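Local coordinates for protein Nrps/pks (Streptomyces albus, PDB 4OPE) that probably catalyses the chain-extending condensation of acyl units as the KS7 ketosynthase domain of OzmH, part of an "AT-less" type I polyketide synthase for oxazolomycin, at residues Thr101-Leu106 with Thr111-Leu116; Met79-Ser84 with Ile97-Val102. All blocks are in the same frame, centred on the assembly; numbering follows the deposited sequence.

Contact 1: residues Thr101-Leu106 with Thr111-Leu116; sequences TVWHLL and TSRAAL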
loop_
_atom_site.group_PDB
_atom_site.type_symbol
_atom_site.label_atom_id
_atom_site.label_comp_id
_atom_site.label_asym_id
_atom_site.label_seq_id
_atom_site.Cartn_x
_atom_site.Cartn_y
_atom_site.Cartn_z
ATOM N N THR A 101 -5.759 -6.110 -17.361
ATOM C CA THR A 101 -4.409 -5.628 -17.565
ATOM C C THR A 101 -3.399 -6.689 -17.213
ATOM O O THR A 101 -2.482 -6.970 -17.973
ATOM C CB THR A 101 -4.179 -4.384 -16.711
ATOM O OG1 THR A 101 -5.058 -3.350 -17.176
ATOM C CG2 THR A 101 -2.734 -3.924 -16.756
ATOM N N VAL A 102 -3.573 -7.356 -16.095
ATOM C CA VAL A 102 -2.596 -8.389 -15.739
ATOM C C VAL A 102 -2.599 -9.520 -16.738
ATOM O O VAL A 102 -1.537 -10.021 -17.129
ATOM C CB VAL A 102 -2.770 -8.898 -14.315
ATOM C CG1 VAL A 102 -1.781 -10.009 -14.028
ATOM C CG2 VAL A 102 -2.525 -7.736 -13.364
ATOM N N TRP A 103 -3.785 -9.903 -17.182
ATOM C CA TRP A 103 -3.883 -10.915 -18.234
ATOM C C TRP A 103 -3.062 -10.470 -19.446
ATOM O O TRP A 103 -2.255 -11.254 -19.979
ATOM C CB TRP A 103 -5.328 -11.168 -18.680
ATOM C CG TRP A 103 -5.380 -12.326 -19.615
ATOM C CD1 TRP A 103 -5.296 -12.303 -20.979
ATOM C CD2 TRP A 103 -5.480 -13.708 -19.241
ATOM N NE1 TRP A 103 -5.350 -13.594 -21.489
ATOM C CE2 TRP A 103 -5.445 -14.475 -20.445
ATOM C CE3 TRP A 103 -5.593 -14.370 -18.015
ATOM C CZ2 TRP A 103 -5.500 -15.866 -20.443
ATOM C CZ3 TRP A 103 -5.665 -15.765 -18.013
ATOM C CH2 TRP A 103 -5.623 -16.493 -19.217
ATOM N N HIS A 104 -3.257 -9.224 -19.896
ATOM C CA HIS A 104 -2.544 -8.783 -21.065
ATOM C C HIS A 104 -1.054 -8.637 -20.807
ATOM O O HIS A 104 -0.256 -8.860 -21.711
ATOM C CB HIS A 104 -3.125 -7.516 -21.601
ATOM C CG HIS A 104 -4.474 -7.693 -22.210
ATOM N ND1 HIS A 104 -5.487 -6.776 -22.055
ATOM C CD2 HIS A 104 -4.974 -8.680 -22.986
ATOM C CE1 HIS A 104 -6.557 -7.183 -22.712
ATOM N NE2 HIS A 104 -6.264 -8.331 -23.298
ATOM N N LEU A 105 -0.672 -8.312 -19.584
ATOM C CA LEU A 105 0.738 -8.268 -19.240
ATOM C C LEU A 105 1.410 -9.633 -19.478
ATOM O O LEU A 105 2.537 -9.718 -20.051
ATOM C CB LEU A 105 0.908 -7.861 -17.761
ATOM C CG LEU A 105 2.256 -8.045 -17.063
ATOM C CD1 LEU A 105 3.225 -7.164 -17.817
ATOM C CD2 LEU A 105 2.245 -7.619 -15.601
ATOM N N LEU A 106 0.761 -10.710 -19.027
ATOM C CA LEU A 106 1.383 -12.021 -19.156
ATOM C C LEU A 106 1.538 -12.370 -20.626
ATOM O O LEU A 106 2.580 -12.872 -21.059
ATOM C CB LEU A 106 0.586 -13.044 -18.423
ATOM C CG LEU A 106 1.028 -13.347 -16.995
ATOM C CD1 LEU A 106 1.651 -12.208 -16.212
ATOM C CD2 LEU A 106 -0.139 -13.950 -16.258
ATOM N N THR A 111 4.181 -15.385 -21.524
ATOM C CA THR A 111 4.088 -16.338 -20.469
ATOM C C THR A 111 2.627 -16.564 -20.105
ATOM O O THR A 111 1.752 -16.151 -20.848
ATOM C CB THR A 111 4.912 -15.882 -19.248
ATOM O OG1 THR A 111 5.116 -16.999 -18.380
ATOM C CG2 THR A 111 4.207 -14.801 -18.486
ATOM N N SER A 112 2.400 -17.213 -18.965
ATOM C CA SER A 112 1.080 -17.652 -18.545
ATOM C C SER A 112 1.069 -18.011 -17.063
ATOM O O SER A 112 2.129 -18.245 -16.465
ATOM C CB SER A 112 0.710 -18.924 -19.324
ATOM O OG SER A 112 1.720 -19.914 -19.136
ATOM N N ARG A 113 -0.133 -18.061 -16.487
ATOM C CA ARG A 113 -0.332 -18.606 -15.144
ATOM C C ARG A 113 0.477 -19.867 -14.931
ATOM O O ARG A 113 1.255 -19.988 -13.954
ATOM C CB ARG A 113 -1.782 -18.984 -14.945
ATOM C CG ARG A 113 -2.658 -17.771 -14.852
ATOM C CD ARG A 113 -4.103 -18.042 -14.441
ATOM N NE ARG A 113 -4.871 -18.691 -15.484
ATOM C CZ ARG A 113 -6.144 -19.016 -15.362
ATOM N NH1 ARG A 113 -6.795 -18.754 -14.259
ATOM N NH2 ARG A 113 -6.764 -19.574 -16.360
ATOM N N ALA A 114 0.276 -20.824 -15.840
ATOM C CA ALA A 114 0.935 -22.142 -15.726
ATOM C C ALA A 114 2.453 -22.088 -15.848
ATOM O O ALA A 114 3.136 -22.750 -15.126
ATOM C CB ALA A 114 0.357 -23.131 -16.728
ATOM N N ALA A 115 2.985 -21.281 -16.730
ATOM C CA ALA A 115 4.434 -21.159 -16.833
ATOM C C ALA A 115 5.020 -20.553 -15.574
ATOM O O ALA A 115 6.135 -20.870 -15.194
ATOM C CB ALA A 115 4.803 -20.306 -18.053
ATOM N N LEU A 116 4.258 -19.677 -14.937
ATOM C CA LEU A 116 4.699 -18.972 -13.731
ATOM C C LEU A 116 4.471 -19.726 -12.464
ATOM O O LEU A 116 4.939 -19.291 -11.415
ATOM C CB LEU A 116 3.988 -17.616 -13.580
ATOM C CG LEU A 116 4.555 -16.555 -14.511
ATOM C CD1 LEU A 116 3.696 -15.294 -14.515
ATOM C CD2 LEU A 116 5.963 -16.248 -14.089
#

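Contact 2: residues Met79-Ser84 with Ile97-Val102; sequences MFFRMS and IFLQTV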
loop_
_atom_site.group_PDB
_atom_site.type_symbol
_atom_site.label_atom_id
_atom_site.label_comp_id
_atom_site.label_asym_id
_atom_site.label_seq_id
_atom_site.Cartn_x
_atom_site.Cartn_y
_atom_site.Cartn_z
HETATM N N MSE A 79 -17.531 -13.721 -16.716
HETATM C CA MSE A 79 -17.573 -15.167 -16.888
HETATM C C MSE A 79 -16.158 -15.654 -17.022
HETATM O O MSE A 79 -15.845 -16.767 -16.595
HETATM C CB MSE A 79 -18.416 -15.624 -18.077
HETATM C CG MSE A 79 -19.914 -15.292 -17.995
HETATM SE SE MSE A 79 -20.862 -15.922 -16.358
HETATM C CE MSE A 79 -21.908 -14.275 -16.012
ATOM N N PHE A 80 -15.292 -14.831 -17.611
ATOM C CA PHE A 80 -13.911 -15.223 -17.857
ATOM C C PHE A 80 -13.280 -15.337 -16.514
ATOM O O PHE A 80 -12.602 -16.320 -16.207
ATOM C CB PHE A 80 -13.154 -14.205 -18.762
ATOM C CG PHE A 80 -11.737 -14.588 -19.074
ATOM C CD1 PHE A 80 -10.735 -14.459 -18.125
ATOM C CD2 PHE A 80 -11.400 -15.064 -20.319
ATOM C CE1 PHE A 80 -9.423 -14.802 -18.406
ATOM C CE2 PHE A 80 -10.088 -15.407 -20.620
ATOM C CZ PHE A 80 -9.093 -15.280 -19.658
ATOM N N PHE A 81 -13.545 -14.350 -15.701
ATOM C CA PHE A 81 -12.963 -14.313 -14.361
ATOM C C PHE A 81 -13.746 -15.001 -13.251
ATOM O O PHE A 81 -13.477 -14.733 -12.116
ATOM C CB PHE A 81 -12.641 -12.868 -13.991
ATOM C CG PHE A 81 -11.588 -12.278 -14.870
ATOM C CD1 PHE A 81 -10.259 -12.666 -14.724
ATOM C CD2 PHE A 81 -11.925 -11.413 -15.867
ATOM C CE1 PHE A 81 -9.278 -12.148 -15.550
ATOM C CE2 PHE A 81 -10.959 -10.893 -16.676
ATOM C CZ PHE A 81 -9.633 -11.255 -16.532
ATOM N N ARG A 82 -14.690 -15.878 -13.597
ATOM C CA ARG A 82 -15.415 -16.695 -12.625
ATOM C C ARG A 82 -16.107 -15.867 -11.550
ATOM O O ARG A 82 -15.966 -16.100 -10.349
ATOM C CB ARG A 82 -14.489 -17.748 -11.991
ATOM C CG ARG A 82 -13.922 -18.742 -12.995
ATOM C CD ARG A 82 -13.425 -20.017 -12.316
ATOM N NE ARG A 82 -12.660 -20.851 -13.242
ATOM C CZ ARG A 82 -13.174 -21.865 -13.913
ATOM N NH1 ARG A 82 -12.424 -22.555 -14.762
ATOM N NH2 ARG A 82 -14.444 -22.180 -13.722
HETATM N N MSE A 83 -16.872 -14.896 -11.981
HETATM C CA MSE A 83 -17.613 -14.099 -11.037
HETATM C C MSE A 83 -18.936 -13.831 -11.691
HETATM O O MSE A 83 -19.084 -13.856 -12.897
HETATM C CB MSE A 83 -16.734 -12.919 -10.587
HETATM C CG MSE A 83 -17.126 -11.557 -11.161
HETATM SE SE MSE A 83 -16.024 -10.002 -10.539
HETATM C CE MSE A 83 -14.302 -10.890 -10.270
ATOM N N SER A 84 -19.935 -13.639 -10.857
ATOM C CA SER A 84 -21.270 -13.303 -11.304
ATOM C C SER A 84 -21.316 -11.897 -11.856
ATOM O O SER A 84 -20.554 -11.017 -11.431
ATOM C CB SER A 84 -22.222 -13.378 -10.124
ATOM O OG SER A 84 -21.801 -12.484 -9.121
ATOM N N ILE A 97 -10.638 -3.801 -14.308
ATOM C CA ILE A 97 -9.746 -3.439 -15.382
ATOM C C ILE A 97 -8.346 -3.936 -15.113
ATOM O O ILE A 97 -7.651 -4.407 -16.020
ATOM C CB ILE A 97 -9.777 -1.933 -15.581
ATOM C CG1 ILE A 97 -11.122 -1.593 -16.224
ATOM C CG2 ILE A 97 -8.602 -1.480 -16.436
ATOM C CD1 ILE A 97 -11.321 -0.124 -16.491
ATOM N N PHE A 98 -7.921 -3.839 -13.871
ATOM C CA PHE A 98 -6.619 -4.332 -13.540
ATOM C C PHE A 98 -6.474 -5.858 -13.775
ATOM O O PHE A 98 -5.402 -6.344 -14.117
ATOM C CB PHE A 98 -6.277 -3.966 -12.110
ATOM C CG PHE A 98 -4.848 -4.127 -11.784
ATOM C CD1 PHE A 98 -3.888 -3.396 -12.451
ATOM C CD2 PHE A 98 -4.451 -4.998 -10.840
ATOM C CE1 PHE A 98 -2.536 -3.546 -12.170
ATOM C CE2 PHE A 98 -3.093 -5.152 -10.550
ATOM C CZ PHE A 98 -2.140 -4.426 -11.224
ATOM N N LEU A 99 -7.556 -6.596 -13.620
ATOM C CA LEU A 99 -7.512 -8.004 -13.916
ATOM C C LEU A 99 -7.224 -8.242 -15.389
ATOM O O LEU A 99 -6.353 -9.051 -15.759
ATOM C CB LEU A 99 -8.823 -8.655 -13.575
ATOM C CG LEU A 99 -8.974 -9.212 -12.189
ATOM C CD1 LEU A 99 -10.445 -9.511 -12.026
ATOM C CD2 LEU A 99 -8.151 -10.474 -11.987
ATOM N N GLN A 100 -7.926 -7.521 -16.248
ATOM C CA GLN A 100 -7.645 -7.647 -17.670
ATOM C C GLN A 100 -6.221 -7.179 -18.004
ATOM O O GLN A 100 -5.539 -7.817 -18.803
ATOM C CB GLN A 100 -8.710 -6.952 -18.498
ATOM C CG GLN A 100 -10.121 -7.517 -18.204
ATOM C CD GLN A 100 -11.233 -6.791 -18.979
ATOM O OE1 GLN A 100 -11.084 -5.653 -19.310
ATOM N NE2 GLN A 100 -12.354 -7.445 -19.212
ATOM N N THR A 101 -5.759 -6.110 -17.361
ATOM C CA THR A 101 -4.409 -5.628 -17.565
ATOM C C THR A 101 -3.399 -6.689 -17.213
ATOM O O THR A 101 -2.482 -6.970 -17.973
ATOM C CB THR A 101 -4.179 -4.384 -16.711
ATOM O OG1 THR A 101 -5.058 -3.350 -17.176
ATOM C CG2 THR A 101 -2.734 -3.924 -16.756
ATOM N N VAL A 102 -3.573 -7.356 -16.095
ATOM C CA VAL A 102 -2.596 -8.389 -15.739
ATOM C C VAL A 102 -2.599 -9.520 -16.738
ATOM O O VAL A 102 -1.537 -10.021 -17.129
ATOM C CB VAL A 102 -2.770 -8.898 -14.315
ATOM C CG1 VAL A 102 -1.781 -10.009 -14.028
ATOM C CG2 VAL A 102 -2.525 -7.736 -13.364
#

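Contact 1: residues Thr101-Leu106 with Thr111-Leu116
Leu-106 lays its branched end against Thr-111 and Leu-116. Its CG is 3.8 Å from the methyl CG2 of Thr-111. The Leu-106 CD1 methyl meets the Leu-116 CD1 methyl at 4.1 Å. Leu-106 CD2 turns to the backbone, 4.1 Å from Arg-113 N. The threonine methyl reaches Leu-106 because OG1 stands anti to the Thr-111 backbone N (chi1 -164°), leaving CG2 between that N and the carbonyl carbon.

The backbone makes a bond at the same place. Thr-111 N donates to Leu-106 O over 3.0 Å, with an N-H...O angle of 161°. This bond ties the start of the 111-116 segment to the last turn of helix 93-108. Ser-112 is the N-cap of the short, weakly bonded helix 113-116. Its OG accepts from Ala-115 N at 3.0 Å.

A second patch joins Trp-103 and Arg-113. CZ3, on the six-membered ring of Trp-103, lies over one face of the guanidinium, 3.9 Å from Arg-113 NE. Arg-113 NE lies at the edge of the indole, near its plane, and the two planes are 71° apart. The arginine chain bends at chi3. NH2 forms a salt bridge with Glu-492, and NH1 bonds to Phe-162 O.

With an alanine in place of Leu-106, the methyls of Thr-111 and Leu-116 would probably face a gap, and the bend after the helix would lose apolar packing.

The contact packs the C-terminal part of helix 93-108 against the capped short helix 113-116 that follows it in the ketosynthase fold. Helix 152-163 meets it through Phe-163, which touches both Leu-106 and Arg-113. On strands 9-17 and 242-250 of the mixed sheet, Ala-15 and Leu-247 pack against Leu-105 of helix 93-108.

Contact 2: residues Met79-Ser84 with Ile97-Val102
Leu-99 lies across one face of the Phe-81 ring, and its CD2 reaches past the rim. Its CB starts above the outer part of the ring, 4.2 Å from the centroid and 18° off the normal, a CH-pi contact. The nearest ring atoms to CB are CE1 and CZ, with CZ at 4.0 Å. Beyond CG the side chain runs back toward the root of the phenylalanine. Leu-99 CD2 comes to 4.1 Å from Phe-81 CD1, and Leu-99 CD1 lies 4.1 Å from Phe-81 CG. Leu-99 CD1 also meets Met-83 CE, of a selenomethionine, loosely, at 4.5 Å.

Residues 79-82 form a type I beta turn, in the loop that joins strand 75-76 to helix 85-90 in the N-terminal half of the thiolase-type fold. The turn sends Phe-81 toward helix 93-108, with its CG anti to the carbonyl carbon (chi1 -65°). Phe-80 CD1 sits over the centre of the opposite ring face, so the ring is held between Leu-99 and its own neighbour. Gln-100 adds its aliphatic part: Gln-100 CG touches Phe-81 CE2 at 3.8 Å. Phe-76 and Phe-570 also pack on both Phe-81 and Gln-100.

In the fold
Contacts 1 and 2 lie about 13 Å apart between centres, on the same side of the chain's centre. Both use helix 93-108 and share Thr-101 and Val-102. Along the chain, the loop 79-84 comes first, then the helix, then 111-116. Contact 2 takes the earlier turns of the helix and contact 1 the later ones. Trp-103 CH2 of contact 1 meets Phe-80 CZ of contact 2 at 3.7 Å, and Phe-570 packs against both rings. Helix 93-108 thus packs against the loop that precedes helix 85-90 and the short helix after it, all in the N-terminal beta-ketoacyl synthase part of the chain.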